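Local coordinates for protein thymidylate kinase (Ehrlichia chaffeensis, PDB 3LD9) that probably transfers a phosphate group from ATP to dTMP, giving dTDP in both the de novo and salvage routes to dTTP, at residues A[25-30]-A[115-120]; A[53-58]-A[106-111]; A[146-151]-A[193-198]. One frame throughout, in Å; residues are numbered along the deposited sequence.

Contact 1. Residues A[25-30]-A[115-120]; sequences TFEGID and FIDSTI
At the mouth of the P-loop, where strand 22-27 runs into the predicted ATP-binding residues Gly28, Ile29 and Asp30, the carboxylate of Glu27 meets the first turn of helix 116-126. The chain of Glu27 bends at its second torsion (chi2 -75°), which turns the carboxylate along the helix start and sets OE2 among backbone N-H groups. OE2 accepts three weak hydrogen bonds: from Phe115 N, the N-cap residue, at 2.7 Å, from Asp117 N at 3.3 Å and from Ser118 N at 3.4 Å, the last the straightest (156°). Glutamate suits this place, since an anion would be expected to sit well against the partial positive charge of a helix start. A water donates both to Glu27 OE2 (2.9 Å) and to Asp117 OD2 (2.8 Å), bridging two carboxylates whose planes are 64° apart, and accepts from Thr25 OG1 (2.7 Å). Asp117 OD2 also forms a salt bridge with Arg193, while Thr25 OG1 probably hydrogen-bonds to Thr149 OG1. Beside this polar cluster Thr25 CG2 packs on Phe115 CB at 3.9 Å, the threonine offering a methyl to the Phe115 side chain and a hydroxyl to the water. Gly28, the first P-loop glycine, follows Glu27 directly. A strand running straight into a phosphate-binding loop is typical of P-loop kinases.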
loop_
_atom_site.group_PDB
_atom_site.type_symbol
_atom_site.label_atom_id
_atom_site.label_comp_id
_atom_site.label_asym_id
_atom_site.label_seq_id
_atom_site.Cartn_x
_atom_site.Cartn_y
_atom_site.Cartn_z
ATOM N N THR A 25 -9.297 -16.028 14.861
ATOM C CA THR A 25 -8.272 -15.198 15.513
ATOM C C THR A 25 -7.614 -15.930 16.671
ATOM O O THR A 25 -8.231 -16.804 17.265
ATOM C CB THR A 25 -8.825 -13.824 16.000
ATOM O OG1 THR A 25 -9.695 -13.995 17.127
ATOM C CG2 THR A 25 -9.560 -13.119 14.841
ATOM N N PHE A 26 -6.336 -15.604 16.898
ATOM C CA PHE A 26 -5.556 -16.040 18.038
ATOM C C PHE A 26 -5.263 -14.848 18.935
ATOM O O PHE A 26 -4.837 -13.779 18.461
ATOM C CB PHE A 26 -4.267 -16.725 17.577
ATOM C CG PHE A 26 -4.480 -18.161 17.139
ATOM C CD1 PHE A 26 -4.439 -19.196 18.067
ATOM C CD2 PHE A 26 -4.744 -18.463 15.819
ATOM C CE1 PHE A 26 -4.630 -20.527 17.665
ATOM C CE2 PHE A 26 -4.950 -19.761 15.400
ATOM C CZ PHE A 26 -4.899 -20.815 16.325
ATOM N N GLU A 27 -5.540 -15.032 20.230
ATOM C CA GLU A 27 -5.433 -13.987 21.226
ATOM C C GLU A 27 -4.801 -14.514 22.491
ATOM O O GLU A 27 -4.657 -15.741 22.689
ATOM C CB GLU A 27 -6.800 -13.420 21.581
ATOM C CG GLU A 27 -7.487 -12.704 20.451
ATOM C CD GLU A 27 -6.900 -11.308 20.153
ATOM O OE1 GLU A 27 -5.879 -10.892 20.781
ATOM O OE2 GLU A 27 -7.504 -10.633 19.299
ATOM N N GLY A 28 -4.398 -13.560 23.326
ATOM C CA GLY A 28 -3.761 -13.842 24.621
ATOM C C GLY A 28 -2.562 -12.953 24.839
ATOM O O GLY A 28 -2.154 -12.215 23.937
ATOM N N ILE A 29 -2.001 -13.014 26.045
ATOM C CA ILE A 29 -0.887 -12.138 26.435
ATOM C C ILE A 29 0.350 -12.539 25.637
ATOM O O ILE A 29 0.404 -13.636 25.109
ATOM C CB ILE A 29 -0.616 -12.161 27.988
ATOM N N ASP A 30 1.325 -11.631 25.539
ATOM C CA ASP A 30 2.526 -11.858 24.728
ATOM C C ASP A 30 3.384 -12.906 25.404
ATOM O O ASP A 30 3.527 -12.866 26.623
ATOM C CB ASP A 30 3.332 -10.561 24.575
ATOM N N PHE A 115 -6.084 -9.423 17.286
ATOM C CA PHE A 115 -7.202 -8.720 16.671
ATOM C C PHE A 115 -7.929 -7.924 17.752
ATOM O O PHE A 115 -7.294 -7.440 18.675
ATOM C CB PHE A 115 -8.125 -9.714 15.969
ATOM C CG PHE A 115 -9.010 -9.096 14.921
ATOM C CD1 PHE A 115 -8.475 -8.320 13.910
ATOM C CD2 PHE A 115 -10.381 -9.316 14.926
ATOM C CE1 PHE A 115 -9.274 -7.747 12.956
ATOM C CE2 PHE A 115 -11.184 -8.764 13.937
ATOM C CZ PHE A 115 -10.614 -7.965 12.956
ATOM N N ILE A 116 -9.252 -7.803 17.646
ATOM C CA ILE A 116 -10.032 -6.916 18.484
ATOM C C ILE A 116 -9.930 -7.206 19.983
ATOM O O ILE A 116 -10.075 -6.292 20.771
ATOM C CB ILE A 116 -11.544 -6.928 18.111
ATOM C CG1 ILE A 116 -12.179 -8.317 18.368
ATOM C CG2 ILE A 116 -11.750 -6.421 16.672
ATOM C CD1 ILE A 116 -13.614 -8.434 17.882
ATOM N N ASP A 117 -9.708 -8.460 20.380
ATOM C CA ASP A 117 -9.685 -8.750 21.816
ATOM C C ASP A 117 -8.366 -8.299 22.479
ATOM O O ASP A 117 -8.366 -7.887 23.635
ATOM C CB ASP A 117 -9.981 -10.236 22.090
ATOM C CG ASP A 117 -11.292 -10.677 21.486
ATOM O OD1 ASP A 117 -12.326 -10.004 21.744
ATOM O OD2 ASP A 117 -11.281 -11.670 20.732
ATOM N N SER A 118 -7.251 -8.366 21.753
ATOM C CA SER A 118 -6.011 -7.786 22.281
ATOM C C SER A 118 -6.206 -6.319 22.678
ATOM O O SER A 118 -5.681 -5.867 23.685
ATOM C CB SER A 118 -4.854 -7.928 21.280
ATOM O OG SER A 118 -4.379 -9.302 21.324
ATOM N N THR A 119 -6.962 -5.588 21.874
ATOM C CA THR A 119 -7.149 -4.155 22.104
ATOM C C THR A 119 -7.913 -3.880 23.368
ATOM O O THR A 119 -7.545 -2.987 24.118
ATOM C CB THR A 119 -7.845 -3.469 20.917
ATOM O OG1 THR A 119 -7.225 -3.906 19.711
ATOM C CG2 THR A 119 -7.693 -1.978 21.034
ATOM N N ILE A 120 -8.956 -4.651 23.640
ATOM C CA ILE A 120 -9.676 -4.547 24.930
ATOM C C ILE A 120 -8.776 -4.909 26.108
ATOM O O ILE A 120 -8.729 -4.199 27.129
ATOM C CB ILE A 120 -10.932 -5.478 24.951
ATOM C CG1 ILE A 120 -12.052 -4.871 24.091
ATOM C CG2 ILE A 120 -11.401 -5.711 26.364
ATOM C CD1 ILE A 120 -12.823 -3.744 24.818
HETATM O O HOH W 1 -10.018 -11.564 18.201
#

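Contact 2. Residues A[53-58]-A[106-111]; sequences NVVLTR and QKKIVI
Val54 CG1 reaches past Ile109, its partner in the strand pair, to touch the CD1 end of Ile111 at 3.9 Å. On the same face, CD1 of Leu56 lies 3.9 Å from CG2 of Ile111, so the two branches of that isoleucine are divided between two neighbours on strand 54-58. The division follows from its first torsion (chi1 -58°), which lays CG1 beside the backbone N and leaves CG2 beside the carbonyl carbon. Helix 34-49 covers this face through Ser46, His39, Leu45 and Tyr49, and branched apolar side chains suit both the extended strands and the cover.

Val55 and Val110 point to the other face, under helix 81-105, and Val55 also packs on Phe74 of the second subunit. Here the methyl CG2 of Thr57 comes obliquely to CG1 of Val110 at 4.1 Å, while OG1 is hydrogen-bonded to His95 NE2. Threonine suits the place because its methyl packs on valine while its hydroxyl bonds to the histidine. At the other end, the extended Lys108 chain brings its CD to 4.2 Å from Val55 CG2, and its NZ bonds to OE1 of Gln106 at 3.2 Å. Lys107, with positive phi, closes helix 81-105 in a Schellman motif just before the strand.

Between the faces runs a regular parallel ladder: Ile109 N to Asn53 O, Val55 N to Ile109 O (2.8 Å), Ile111 N to Val55 O (2.9 Å, 174°) and Thr57 N to Ile111 O. The strands are joined by a beta-alpha-beta crossover. The chemistry implies a pairing whose direction and register are set by nearly straight backbone bonds, with apolar branches packing each face toward a helix, the second subunit adding to the Val55 side, and polar groups kept to the ends.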
loop_
_atom_site.group_PDB
_atom_site.type_symbol
_atom_site.label_atom_id
_atom_site.label_comp_id
_atom_site.label_asym_id
_atom_site.label_seq_id
_atom_site.Cartn_x
_atom_site.Cartn_y
_atom_site.Cartn_z
ATOM N N ASN A 53 -6.307 -21.031 -0.246
ATOM C CA ASN A 53 -7.552 -20.828 0.433
ATOM C C ASN A 53 -7.394 -20.522 1.916
ATOM O O ASN A 53 -8.387 -20.476 2.642
ATOM C CB ASN A 53 -8.440 -22.051 0.169
ATOM C CG ASN A 53 -8.741 -22.206 -1.320
ATOM O OD1 ASN A 53 -9.132 -21.235 -1.960
ATOM N ND2 ASN A 53 -8.494 -23.402 -1.886
ATOM N N VAL A 54 -6.151 -20.290 2.344
ATOM C CA VAL A 54 -5.841 -19.967 3.740
ATOM C C VAL A 54 -4.937 -18.749 3.758
ATOM O O VAL A 54 -3.864 -18.735 3.135
ATOM C CB VAL A 54 -5.162 -21.148 4.483
ATOM C CG1 VAL A 54 -4.862 -20.820 5.960
ATOM C CG2 VAL A 54 -6.027 -22.394 4.384
ATOM N N VAL A 55 -5.412 -17.701 4.426
ATOM C CA VAL A 55 -4.727 -16.436 4.492
ATOM C C VAL A 55 -4.267 -16.247 5.929
ATOM O O VAL A 55 -5.081 -16.171 6.834
ATOM C CB VAL A 55 -5.684 -15.282 4.096
ATOM C CG1 VAL A 55 -5.000 -13.911 4.288
ATOM C CG2 VAL A 55 -6.194 -15.455 2.641
ATOM N N LEU A 56 -2.961 -16.226 6.150
ATOM C CA LEU A 56 -2.405 -16.003 7.493
ATOM C C LEU A 56 -1.989 -14.553 7.564
ATOM O O LEU A 56 -1.254 -14.096 6.710
ATOM C CB LEU A 56 -1.183 -16.898 7.753
ATOM C CG LEU A 56 -0.507 -16.727 9.135
ATOM C CD1 LEU A 56 -1.490 -17.047 10.249
ATOM C CD2 LEU A 56 0.740 -17.619 9.255
ATOM N N THR A 57 -2.432 -13.849 8.600
ATOM C CA THR A 57 -2.141 -12.440 8.757
ATOM C C THR A 57 -1.992 -12.116 10.256
ATOM O O THR A 57 -2.066 -13.006 11.097
ATOM C CB THR A 57 -3.236 -11.635 8.037
ATOM O OG1 THR A 57 -2.843 -10.261 7.895
ATOM C CG2 THR A 57 -4.618 -11.769 8.744
ATOM N N ARG A 58 -1.741 -10.855 10.583
ATOM C CA ARG A 58 -1.494 -10.457 11.931
ATOM C C ARG A 58 -1.718 -8.943 12.106
ATOM O O ARG A 58 -1.628 -8.165 11.147
ATOM C CB ARG A 58 -0.042 -10.788 12.297
ATOM C CG ARG A 58 0.952 -9.843 11.623
ATOM C CD ARG A 58 2.396 -10.223 11.889
ATOM N NE ARG A 58 3.277 -9.102 11.516
ATOM C CZ ARG A 58 4.516 -8.895 11.975
ATOM N NH1 ARG A 58 5.073 -9.731 12.851
ATOM N NH2 ARG A 58 5.206 -7.839 11.545
ATOM N N GLN A 106 -14.208 -14.073 -0.900
ATOM C CA GLN A 106 -13.768 -15.133 -1.787
ATOM C C GLN A 106 -13.898 -16.498 -1.131
ATOM O O GLN A 106 -13.375 -17.486 -1.638
ATOM C CB GLN A 106 -12.316 -14.893 -2.190
ATOM C CG GLN A 106 -12.145 -13.687 -3.099
ATOM C CD GLN A 106 -10.756 -13.049 -3.005
ATOM O OE1 GLN A 106 -9.741 -13.670 -3.338
ATOM N NE2 GLN A 106 -10.716 -11.791 -2.589
ATOM N N LYS A 107 -14.562 -16.546 0.019
ATOM C CA LYS A 107 -14.890 -17.796 0.664
ATOM C C LYS A 107 -13.664 -18.509 1.242
ATOM O O LYS A 107 -13.690 -19.731 1.396
ATOM C CB LYS A 107 -15.638 -18.720 -0.337
ATOM N N LYS A 108 -12.604 -17.758 1.567
ATOM C CA LYS A 108 -11.359 -18.324 2.121
ATOM C C LYS A 108 -11.374 -18.346 3.630
ATOM O O LYS A 108 -12.215 -17.732 4.260
ATOM C CB LYS A 108 -10.142 -17.539 1.642
ATOM C CG LYS A 108 -10.033 -17.503 0.140
ATOM C CD LYS A 108 -8.856 -16.678 -0.366
ATOM C CE LYS A 108 -8.684 -16.924 -1.866
ATOM N NZ LYS A 108 -7.707 -15.987 -2.471
ATOM N N ILE A 109 -10.431 -19.077 4.201
ATOM C CA ILE A 109 -10.204 -19.093 5.638
ATOM C C ILE A 109 -9.139 -18.021 5.982
ATOM O O ILE A 109 -8.023 -18.014 5.410
ATOM C CB ILE A 109 -9.689 -20.494 6.094
ATOM C CG1 ILE A 109 -10.730 -21.600 5.835
ATOM C CG2 ILE A 109 -9.273 -20.498 7.569
ATOM C CD1 ILE A 109 -10.088 -23.010 5.595
ATOM N N VAL A 110 -9.479 -17.122 6.895
ATOM C CA VAL A 110 -8.524 -16.136 7.387
ATOM C C VAL A 110 -8.140 -16.465 8.831
ATOM O O VAL A 110 -9.010 -16.656 9.675
ATOM C CB VAL A 110 -9.115 -14.704 7.326
ATOM C CG1 VAL A 110 -8.183 -13.687 8.034
ATOM C CG2 VAL A 110 -9.442 -14.287 5.867
ATOM N N ILE A 111 -6.843 -16.508 9.106
ATOM C CA ILE A 111 -6.326 -16.663 10.465
ATOM C C ILE A 111 -5.553 -15.389 10.822
ATOM O O ILE A 111 -4.567 -15.078 10.180
ATOM C CB ILE A 111 -5.385 -17.908 10.571
ATOM C CG1 ILE A 111 -6.125 -19.180 10.154
ATOM C CG2 ILE A 111 -4.845 -18.074 11.994
ATOM C CD1 ILE A 111 -5.213 -20.422 9.865
#

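Contact 3. Residues A[146-151]-A[193-198]; sequences PDITFI and RCHVIT
Arg193 starts out extended, CG trans to the main-chain N (chi1 172°), then bends at the third torsion (chi3 72°) toward Thr149, where a chi1 of -67° places OG1 beside its backbone N, near NH1. NH1 donates to Thr149 OG1 at 2.9 Å, the oxygen lying in the guanidinium plane at its edge. The same NH1 reaches Asp117 and the same OG1 Thr25. A long flexible arginine can bend back to the neighbouring strand, and threonine gives a short beta-branched hydroxyl fit for one. Cys194 SG lies over one guanidinium face, and Arg193 CD rests 3.2 Å from Pro146 O.

Parallel-strand bonds carry the rest: Thr149 N to Arg193 O (2.9 Å), His195 N to Thr149 O (2.8 Å), then Ile151 N to His195 O and Ile197 N to Ile151 O. On the face toward helix 208-220, Ile197 CD1 meets Phe150 CD1 tightly at 3.2 Å, and Ile148 CG2 sits over one face of that ring. Toward helix 173-189, Ile151 CD1 touches Cys194 CB at 3.9 Å. The chemistry implies that NH1, in a buried side chain, is held by a hydroxyl and a carboxylate, while aliphatic and aromatic groups pack on each side of the strand pair.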
loop_
_atom_site.group_PDB
_atom_site.type_symbol
_atom_site.label_atom_id
_atom_site.label_comp_id
_atom_site.label_asym_id
_atom_site.label_seq_id
_atom_site.Cartn_x
_atom_site.Cartn_y
_atom_site.Cartn_z
ATOM N N PRO A 146 -14.852 -12.349 14.221
ATOM C CA PRO A 146 -14.348 -13.714 14.107
ATOM C C PRO A 146 -15.409 -14.774 14.409
ATOM O O PRO A 146 -16.198 -14.629 15.332
ATOM C CB PRO A 146 -13.247 -13.774 15.173
ATOM C CG PRO A 146 -12.863 -12.377 15.417
ATOM C CD PRO A 146 -14.138 -11.602 15.270
ATOM N N ASP A 147 -15.391 -15.848 13.633
ATOM C CA ASP A 147 -16.235 -17.013 13.889
ATOM C C ASP A 147 -15.739 -17.785 15.101
ATOM O O ASP A 147 -16.518 -18.371 15.828
ATOM C CB ASP A 147 -16.221 -17.925 12.658
ATOM C CG ASP A 147 -16.820 -17.260 11.444
ATOM O OD1 ASP A 147 -18.025 -16.912 11.541
ATOM O OD2 ASP A 147 -16.101 -17.076 10.407
ATOM N N ILE A 148 -14.426 -17.820 15.298
ATOM C CA ILE A 148 -13.831 -18.586 16.387
ATOM C C ILE A 148 -12.591 -17.846 16.818
ATOM O O ILE A 148 -11.796 -17.466 15.978
ATOM C CB ILE A 148 -13.380 -20.015 15.920
ATOM C CG1 ILE A 148 -14.575 -20.843 15.451
ATOM C CG2 ILE A 148 -12.667 -20.757 17.062
ATOM C CD1 ILE A 148 -14.187 -22.195 14.807
ATOM N N THR A 149 -12.424 -17.653 18.122
ATOM C CA THR A 149 -11.248 -16.990 18.688
ATOM C C THR A 149 -10.623 -17.880 19.752
ATOM O O THR A 149 -11.283 -18.262 20.715
ATOM C CB THR A 149 -11.646 -15.652 19.331
ATOM O OG1 THR A 149 -12.076 -14.753 18.311
ATOM C CG2 THR A 149 -10.485 -15.008 20.105
ATOM N N PHE A 150 -9.360 -18.243 19.555
ATOM C CA PHE A 150 -8.611 -19.024 20.532
ATOM C C PHE A 150 -7.825 -18.103 21.440
ATOM O O PHE A 150 -6.917 -17.387 20.974
ATOM C CB PHE A 150 -7.655 -19.972 19.818
ATOM C CG PHE A 150 -8.348 -20.991 18.975
ATOM C CD1 PHE A 150 -8.980 -22.049 19.560
ATOM C CD2 PHE A 150 -8.396 -20.869 17.612
ATOM C CE1 PHE A 150 -9.608 -22.988 18.806
ATOM C CE2 PHE A 150 -9.058 -21.820 16.831
ATOM C CZ PHE A 150 -9.651 -22.872 17.428
ATOM N N ILE A 151 -8.170 -18.097 22.721
ATOM C CA ILE A 151 -7.424 -17.333 23.710
ATOM C C ILE A 151 -6.472 -18.305 24.387
ATOM O O ILE A 151 -6.905 -19.167 25.167
ATOM C CB ILE A 151 -8.379 -16.636 24.720
ATOM C CG1 ILE A 151 -9.201 -15.544 24.021
ATOM C CG2 ILE A 151 -7.615 -16.022 25.884
ATOM C CD1 ILE A 151 -10.467 -15.162 24.747
ATOM N N ARG A 193 -18.064 -17.350 20.757
ATOM C CA ARG A 193 -16.984 -17.039 19.845
ATOM C C ARG A 193 -15.640 -17.528 20.382
ATOM O O ARG A 193 -14.854 -18.081 19.634
ATOM C CB ARG A 193 -16.952 -15.531 19.631
ATOM C CG ARG A 193 -15.758 -15.046 18.840
ATOM C CD ARG A 193 -15.949 -13.641 18.357
ATOM N NE ARG A 193 -15.879 -12.629 19.404
ATOM C CZ ARG A 193 -14.754 -12.164 19.944
ATOM N NH1 ARG A 193 -13.561 -12.644 19.579
ATOM N NH2 ARG A 193 -14.821 -11.216 20.866
ATOM N N CYS A 194 -15.398 -17.332 21.683
ATOM C CA CYS A 194 -14.069 -17.470 22.258
ATOM C C CYS A 194 -13.912 -18.801 22.923
ATOM O O CYS A 194 -14.869 -19.350 23.440
ATOM C CB CYS A 194 -13.821 -16.374 23.293
ATOM S SG CYS A 194 -13.824 -14.695 22.648
ATOM N N HIS A 195 -12.699 -19.322 22.898
ATOM C CA HIS A 195 -12.377 -20.579 23.537
ATOM C C HIS A 195 -11.051 -20.414 24.233
ATOM O O HIS A 195 -10.028 -20.155 23.584
ATOM C CB HIS A 195 -12.267 -21.679 22.503
ATOM C CG HIS A 195 -13.533 -21.898 21.742
ATOM N ND1 HIS A 195 -14.476 -22.831 22.123
ATOM C CD2 HIS A 195 -14.027 -21.289 20.638
ATOM C CE1 HIS A 195 -15.490 -22.794 21.279
ATOM N NE2 HIS A 195 -15.241 -21.872 20.364
ATOM N N VAL A 196 -11.064 -20.531 25.554
ATOM C CA VAL A 196 -9.840 -20.438 26.323
ATOM C C VAL A 196 -9.181 -21.797 26.296
ATOM O O VAL A 196 -9.805 -22.793 26.654
ATOM C CB VAL A 196 -10.102 -19.970 27.759
ATOM C CG1 VAL A 196 -8.807 -19.921 28.548
ATOM C CG2 VAL A 196 -10.752 -18.613 27.734
ATOM N N ILE A 197 -7.941 -21.838 25.819
ATOM C CA ILE A 197 -7.153 -23.065 25.758
ATOM C C ILE A 197 -6.010 -22.929 26.744
ATOM O O ILE A 197 -5.166 -22.034 26.631
ATOM C CB ILE A 197 -6.582 -23.304 24.360
ATOM C CG1 ILE A 197 -7.718 -23.499 23.360
ATOM C CG2 ILE A 197 -5.671 -24.514 24.356
ATOM C CD1 ILE A 197 -7.286 -23.351 21.954
ATOM N N THR A 198 -5.983 -23.814 27.725
ATOM C CA THR A 198 -4.907 -23.792 28.703
ATOM C C THR A 198 -3.673 -24.461 28.107
ATOM O O THR A 198 -3.796 -25.313 27.242
ATOM C CB THR A 198 -5.294 -24.499 29.985
ATOM O OG1 THR A 198 -4.283 -24.222 30.962
ATOM C CG2 THR A 198 -5.431 -26.008 29.744
HETATM O O HOH W 2 -16.703 -20.435 18.209
#

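Overall arrangement
All three contacts belong to one parallel sheet, in the order 54-58, 109-113, 22-27, 148-153, 194-198. Contacts 2 and 3 pair its two outermost strands with their inner neighbours, their centres about 17 Å apart and not touching; contact 1 joins the central strand to a helix. Contact 1 is wholly buried and polar, contact 3 mostly buried and mixed, and contact 2 only partly buried and chiefly apolar. Contact 1 links the others: its Phe26 packs on Ile111 of contact 2, while a charged pair joins it to contact 3. Polar side chains thus gather beside the nucleotide-binding loop; contact 2 relies on backbone bonds and branched side chains, and contact 3 adds a polar end facing contact 1.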